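Local coordinates for protein amine oxidase (PDB 3PGB) that probably oxidises primary amines, using a copper ion and a topaquinone cofactor formed from one of its own tyrosines, at residues 542-548 with 600-604; 389-393 with 515-519. All coordinates share one frame; numbering follows the deposited sequence.

Contact 1 of 2, residues 542-548 with 600-604; sequences FDILGPN and HVVNQ. With CA (calcium ion), chain F.
V601 and N603, on strand 597-603, meet F542 and I544 of the calcium-binding loop that links strands 532-542 and 548-562 in the β-rich enzyme domain of this copper amine oxidase. The tight part is mainly apolar. V601 holds CG1 anti to its backbone N (chi1 -179°), where it meets F542 CB at 3.7 Å and I544 CG1 at 4.0 Å, while CG2 lies over one face of the F542 ring. I544 CG1 also rests against V601 O. I618 and V690 of neighbouring strands add to this packing. D543 to G546 form a type II turn, and the backbone angles of G546 suit glycine. Nearby, F542 O and D543 OD1 bind calcium at 2.5 and 2.3 Å, with a water that P547 O also holds; D541, D687 and L688 complete the site. On the exposed side the N548 side chain leads away from the strand, and the touch there is made by its backbone O, 3.2 Å from N603 CG and not hydrogen-bonded. Between the two regions lies the N603 amide, whose OD1 accepts bonds from Q685 and the backbone N of D605. Its ND2 donates to I544 O at 3.2 Å, the acceptor lying only 12° out of the amide plane.

Contact 2 of 2, residues 389-393 with 515-519; sequences YAAND and NNQDF
Next to the active site of the copper amine oxidase domain, the loop that leads from strand 374-389 into helix 394-398 lies against the 515-519 loop, with A391 and N392 over the ring of F519. The peptide between these two residues covers one ring face: A391 C sits above the centre, 3.5 Å from the plane, and N392 N is offset toward the rim. F519 CG comes within 3.4 Å of A391 CA, so backbone atoms supply most of this packing, and A390 CB adds a contact to F519 CD1 at 4.1 Å.

Beside the ring, two asparagine hydrogen bonds join the loops. The N516 side chain extends away from its own amide nitrogen (chi1 -154°), which carries OD1 to N392 N at 2.7 Å in an almost straight bond; its ND2 is held by S528. OD1 also touches A391 CB. Within the 515-519 loop, F519 N bonds back to N516 O, tying the ring-bearing residue to the asparagine that grips the 389-393 loop.

At one end of the first loop, Y389 reaches the topaquinone at position 484 through its hydroxyl and meets the copper ligand H532 ring to ring. At the other, D393 is the N-cap of helix 394-398 and bonds Q396 N. The second subunit closes over this region, its W565 bonding N392 O and its M574 packing on F519. Across the loops, N392 ND2 donates to N515 O at 2.6 Å, tilted 22° from the carbonyl plane.

How the contacts relate
Both contacts belong to the enzyme domain and are mostly buried, but their centres lie about 46 Å apart and they do not touch. They are linked through the strands: 374-389, which runs into the first loop of contact 2, pairs with 532-542, which runs into the calcium-binding loop of contact 1. Contact 1 sets a loop against a strand, through apolar packing and one side-chain amide, with an exposed margin at P547 and N548, and a glycan touching Q604. Contact 2 joins two loops through asparagine bonds and a peptide laid on an aromatic ring, at the subunit interface. Metal chemistry differs too: contact 1 supplies two protein ligands of a calcium ion, whereas copper lies about 13 Å from the side chain of A390.

Contact 1 of 2, residues 542-548 with 600-604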
loop_
_atom_site.group_PDB
_atom_site.type_symbol
_atom_site.label_atom_id
_atom_site.label_comp_id
_atom_site.label_asym_id
_atom_site.label_seq_id
_atom_site.Cartn_x
_atom_site.Cartn_y
_atom_site.Cartn_z
ATOM N N PHE A 542 -5.371 -19.842 -9.594
ATOM C CA PHE A 542 -4.630 -20.593 -8.581
ATOM C C PHE A 542 -4.925 -22.078 -8.718
ATOM O O PHE A 542 -6.089 -22.466 -8.775
ATOM C CB PHE A 542 -5.029 -20.165 -7.164
ATOM C CG PHE A 542 -4.676 -18.752 -6.832
ATOM C CD1 PHE A 542 -3.445 -18.446 -6.281
ATOM C CD2 PHE A 542 -5.573 -17.734 -7.068
ATOM C CE1 PHE A 542 -3.118 -17.147 -5.980
ATOM C CE2 PHE A 542 -5.256 -16.441 -6.769
ATOM C CZ PHE A 542 -4.022 -16.143 -6.227
ATOM N N ASP A 543 -3.883 -22.903 -8.773
ATOM C CA ASP A 543 -4.031 -24.354 -8.678
ATOM C C ASP A 543 -3.197 -24.828 -7.497
ATOM O O ASP A 543 -2.130 -25.430 -7.671
ATOM C CB ASP A 543 -3.572 -25.044 -9.966
ATOM C CG ASP A 543 -4.520 -24.812 -11.137
ATOM O OD1 ASP A 543 -5.658 -24.322 -10.941
ATOM O OD2 ASP A 543 -4.124 -25.138 -12.272
ATOM N N ILE A 544 -3.688 -24.564 -6.289
ATOM C CA ILE A 544 -2.894 -24.800 -5.086
ATOM C C ILE A 544 -2.709 -26.300 -4.853
ATOM O O ILE A 544 -3.669 -27.019 -4.562
ATOM C CB ILE A 544 -3.521 -24.141 -3.826
ATOM C CG1 ILE A 544 -3.758 -22.638 -4.045
ATOM C CG2 ILE A 544 -2.626 -24.357 -2.611
ATOM C CD1 ILE A 544 -2.533 -21.864 -4.480
ATOM N N LEU A 545 -1.466 -26.757 -4.992
ATOM C CA LEU A 545 -1.124 -28.169 -4.828
ATOM C C LEU A 545 -2.044 -29.053 -5.683
ATOM O O LEU A 545 -2.496 -30.110 -5.241
ATOM C CB LEU A 545 -1.183 -28.565 -3.344
ATOM C CG LEU A 545 -0.226 -27.813 -2.405
ATOM C CD1 LEU A 545 -0.579 -28.013 -0.925
ATOM C CD2 LEU A 545 1.226 -28.217 -2.672
ATOM N N GLY A 546 -2.309 -28.605 -6.909
ATOM C CA GLY A 546 -3.237 -29.281 -7.811
ATOM C C GLY A 546 -4.444 -28.410 -8.129
ATOM O O GLY A 546 -4.670 -27.390 -7.480
ATOM N N PRO A 547 -5.243 -28.814 -9.124
ATOM C CA PRO A 547 -6.378 -28.009 -9.555
ATOM C C PRO A 547 -7.547 -27.983 -8.559
ATOM O O PRO A 547 -8.252 -26.973 -8.477
ATOM C CB PRO A 547 -6.791 -28.667 -10.875
ATOM C CG PRO A 547 -6.366 -30.089 -10.748
ATOM C CD PRO A 547 -5.165 -30.103 -9.839
ATOM N N ASN A 548 -7.752 -29.069 -7.812
ATOM C CA ASN A 548 -8.904 -29.161 -6.894
ATOM C C ASN A 548 -8.734 -28.275 -5.644
ATOM O O ASN A 548 -8.091 -28.685 -4.673
ATOM C CB ASN A 548 -9.170 -30.627 -6.488
ATOM C CG ASN A 548 -9.613 -31.512 -7.670
ATOM O OD1 ASN A 548 -10.110 -31.021 -8.685
ATOM N ND2 ASN A 548 -9.451 -32.826 -7.519
ATOM N N HIS A 600 -8.965 -16.825 1.412
ATOM C CA HIS A 600 -7.917 -17.818 1.186
ATOM C C HIS A 600 -8.286 -18.754 0.041
ATOM O O HIS A 600 -9.425 -19.188 -0.058
ATOM C CB HIS A 600 -7.707 -18.682 2.435
ATOM C CG HIS A 600 -7.374 -17.913 3.674
ATOM N ND1 HIS A 600 -7.406 -18.488 4.923
ATOM C CD2 HIS A 600 -7.005 -16.624 3.862
ATOM C CE1 HIS A 600 -7.061 -17.591 5.829
ATOM N NE2 HIS A 600 -6.818 -16.449 5.213
ATOM N N VAL A 601 -7.318 -19.081 -0.809
ATOM C CA VAL A 601 -7.513 -20.094 -1.838
ATOM C C VAL A 601 -6.766 -21.321 -1.359
ATOM O O VAL A 601 -5.541 -21.315 -1.328
ATOM C CB VAL A 601 -6.976 -19.644 -3.223
ATOM C CG1 VAL A 601 -7.237 -20.720 -4.265
ATOM C CG2 VAL A 601 -7.622 -18.349 -3.643
ATOM N N VAL A 602 -7.502 -22.358 -0.965
ATOM C CA VAL A 602 -6.910 -23.514 -0.283
ATOM C C VAL A 602 -7.212 -24.836 -0.983
ATOM O O VAL A 602 -8.066 -24.906 -1.865
ATOM C CB VAL A 602 -7.409 -23.633 1.180
ATOM C CG1 VAL A 602 -7.288 -22.306 1.902
ATOM C CG2 VAL A 602 -8.839 -24.132 1.220
ATOM N N ASN A 603 -6.498 -25.880 -0.579
ATOM C CA ASN A 603 -6.787 -27.237 -1.024
ATOM C C ASN A 603 -7.107 -28.089 0.193
ATOM O O ASN A 603 -6.213 -28.451 0.962
ATOM C CB ASN A 603 -5.611 -27.827 -1.801
ATOM C CG ASN A 603 -5.919 -29.196 -2.378
ATOM O OD1 ASN A 603 -6.781 -29.913 -1.878
ATOM N ND2 ASN A 603 -5.207 -29.567 -3.432
ATOM N N GLN A 604 -8.390 -28.401 0.359
ATOM C CA GLN A 604 -8.855 -29.154 1.518
ATOM C C GLN A 604 -8.335 -30.584 1.550
ATOM O O GLN A 604 -8.296 -31.194 2.604
ATOM C CB GLN A 604 -10.378 -29.179 1.562
ATOM C CG GLN A 604 -11.031 -27.833 1.774
ATOM C CD GLN A 604 -12.532 -27.960 1.906
ATOM O OE1 GLN A 604 -13.042 -28.322 2.969
ATOM N NE2 GLN A 604 -13.255 -27.672 0.821
HETATM CA CA CA F . -7.585 -23.175 -10.583
HETATM O O HOH W 1 -8.173 -24.140 -8.328
#

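Contact 2 of 2, residues 389-393 with 515-519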
loop_
_atom_site.group_PDB
_atom_site.type_symbol
_atom_site.label_atom_id
_atom_site.label_comp_id
_atom_site.label_asym_id
_atom_site.label_seq_id
_atom_site.Cartn_x
_atom_site.Cartn_y
_atom_site.Cartn_z
ATOM N N TYR A 389 -16.734 7.177 -16.614
ATOM C CA TYR A 389 -16.876 8.584 -16.230
ATOM C C TYR A 389 -18.316 8.951 -15.845
ATOM O O TYR A 389 -19.240 8.148 -15.973
ATOM C CB TYR A 389 -16.408 9.484 -17.374
ATOM C CG TYR A 389 -14.927 9.422 -17.603
ATOM C CD1 TYR A 389 -14.345 8.329 -18.243
ATOM C CD2 TYR A 389 -14.101 10.453 -17.183
ATOM C CE1 TYR A 389 -12.982 8.271 -18.444
ATOM C CE2 TYR A 389 -12.745 10.401 -17.382
ATOM C CZ TYR A 389 -12.188 9.310 -18.009
ATOM O OH TYR A 389 -10.828 9.277 -18.204
ATOM N N ALA A 390 -18.473 10.178 -15.353
ATOM C CA ALA A 390 -19.777 10.752 -15.039
ATOM C C ALA A 390 -19.637 12.259 -15.111
ATOM O O ALA A 390 -18.555 12.792 -14.848
ATOM C CB ALA A 390 -20.236 10.330 -13.654
ATOM N N ALA A 391 -20.721 12.943 -15.472
ATOM C CA ALA A 391 -20.700 14.397 -15.600
ATOM C C ALA A 391 -22.097 14.945 -15.845
ATOM O O ALA A 391 -23.031 14.189 -16.099
ATOM C CB ALA A 391 -19.770 14.815 -16.724
ATOM N N ASN A 392 -22.228 16.265 -15.774
ATOM C CA ASN A 392 -23.473 16.933 -16.123
ATOM C C ASN A 392 -23.570 17.198 -17.628
ATOM O O ASN A 392 -24.555 17.763 -18.088
ATOM C CB ASN A 392 -23.615 18.247 -15.345
ATOM C CG ASN A 392 -25.055 18.736 -15.255
ATOM O OD1 ASN A 392 -25.999 17.968 -15.429
ATOM N ND2 ASN A 392 -25.225 20.019 -14.967
ATOM N N ASP A 393 -22.550 16.800 -18.392
ATOM C CA ASP A 393 -22.576 16.912 -19.849
ATOM C C ASP A 393 -22.665 15.511 -20.464
ATOM O O ASP A 393 -22.275 14.543 -19.827
ATOM C CB ASP A 393 -21.366 17.713 -20.357
ATOM C CG ASP A 393 -20.066 16.910 -20.386
ATOM O OD1 ASP A 393 -20.005 15.869 -21.078
ATOM O OD2 ASP A 393 -19.083 17.361 -19.756
ATOM N N ASN A 515 -21.387 24.303 -15.280
ATOM C CA ASN A 515 -22.504 23.581 -14.679
ATOM C C ASN A 515 -22.180 22.140 -14.273
ATOM O O ASN A 515 -23.090 21.321 -14.120
ATOM C CB ASN A 515 -23.705 23.581 -15.627
ATOM C CG ASN A 515 -23.895 24.911 -16.317
ATOM O OD1 ASN A 515 -24.181 25.923 -15.671
ATOM N ND2 ASN A 515 -23.713 24.926 -17.634
ATOM N N ASN A 516 -20.896 21.835 -14.076
ATOM C CA ASN A 516 -20.477 20.475 -13.727
ATOM C C ASN A 516 -20.120 20.331 -12.235
ATOM O O ASN A 516 -19.308 19.488 -11.865
ATOM C CB ASN A 516 -19.290 20.073 -14.603
ATOM C CG ASN A 516 -19.174 18.573 -14.786
ATOM O OD1 ASN A 516 -20.161 17.897 -15.060
ATOM N ND2 ASN A 516 -17.958 18.049 -14.653
ATOM N N GLN A 517 -20.758 21.141 -11.390
ATOM C CA GLN A 517 -20.425 21.226 -9.969
ATOM C C GLN A 517 -20.591 19.914 -9.215
ATOM O O GLN A 517 -19.878 19.675 -8.242
ATOM C CB GLN A 517 -21.299 22.272 -9.268
ATOM C CG GLN A 517 -21.003 23.713 -9.651
ATOM C CD GLN A 517 -21.853 24.202 -10.811
ATOM O OE1 GLN A 517 -22.370 23.403 -11.595
ATOM N NE2 GLN A 517 -22.013 25.521 -10.913
ATOM N N ASP A 518 -21.542 19.086 -9.650
ATOM C CA ASP A 518 -21.891 17.853 -8.945
ATOM C C ASP A 518 -21.038 16.652 -9.363
ATOM O O ASP A 518 -21.200 15.550 -8.825
ATOM C CB ASP A 518 -23.386 17.537 -9.134
ATOM C CG ASP A 518 -24.300 18.504 -8.366
ATOM O OD1 ASP A 518 -23.812 19.510 -7.814
ATOM O OD2 ASP A 518 -25.513 18.254 -8.309
ATOM N N PHE A 519 -20.119 16.871 -10.299
ATOM C CA PHE A 519 -19.354 15.786 -10.900
ATOM C C PHE A 519 -17.857 16.081 -10.958
ATOM O O PHE A 519 -17.158 15.565 -11.832
ATOM C CB PHE A 519 -19.880 15.503 -12.308
ATOM C CG PHE A 519 -21.344 15.188 -12.358
ATOM C CD1 PHE A 519 -21.786 13.870 -12.349
ATOM C CD2 PHE A 519 -22.280 16.202 -12.423
ATOM C CE1 PHE A 519 -23.144 13.575 -12.400
ATOM C CE2 PHE A 519 -23.630 15.918 -12.469
ATOM C CZ PHE A 519 -24.066 14.599 -12.462
#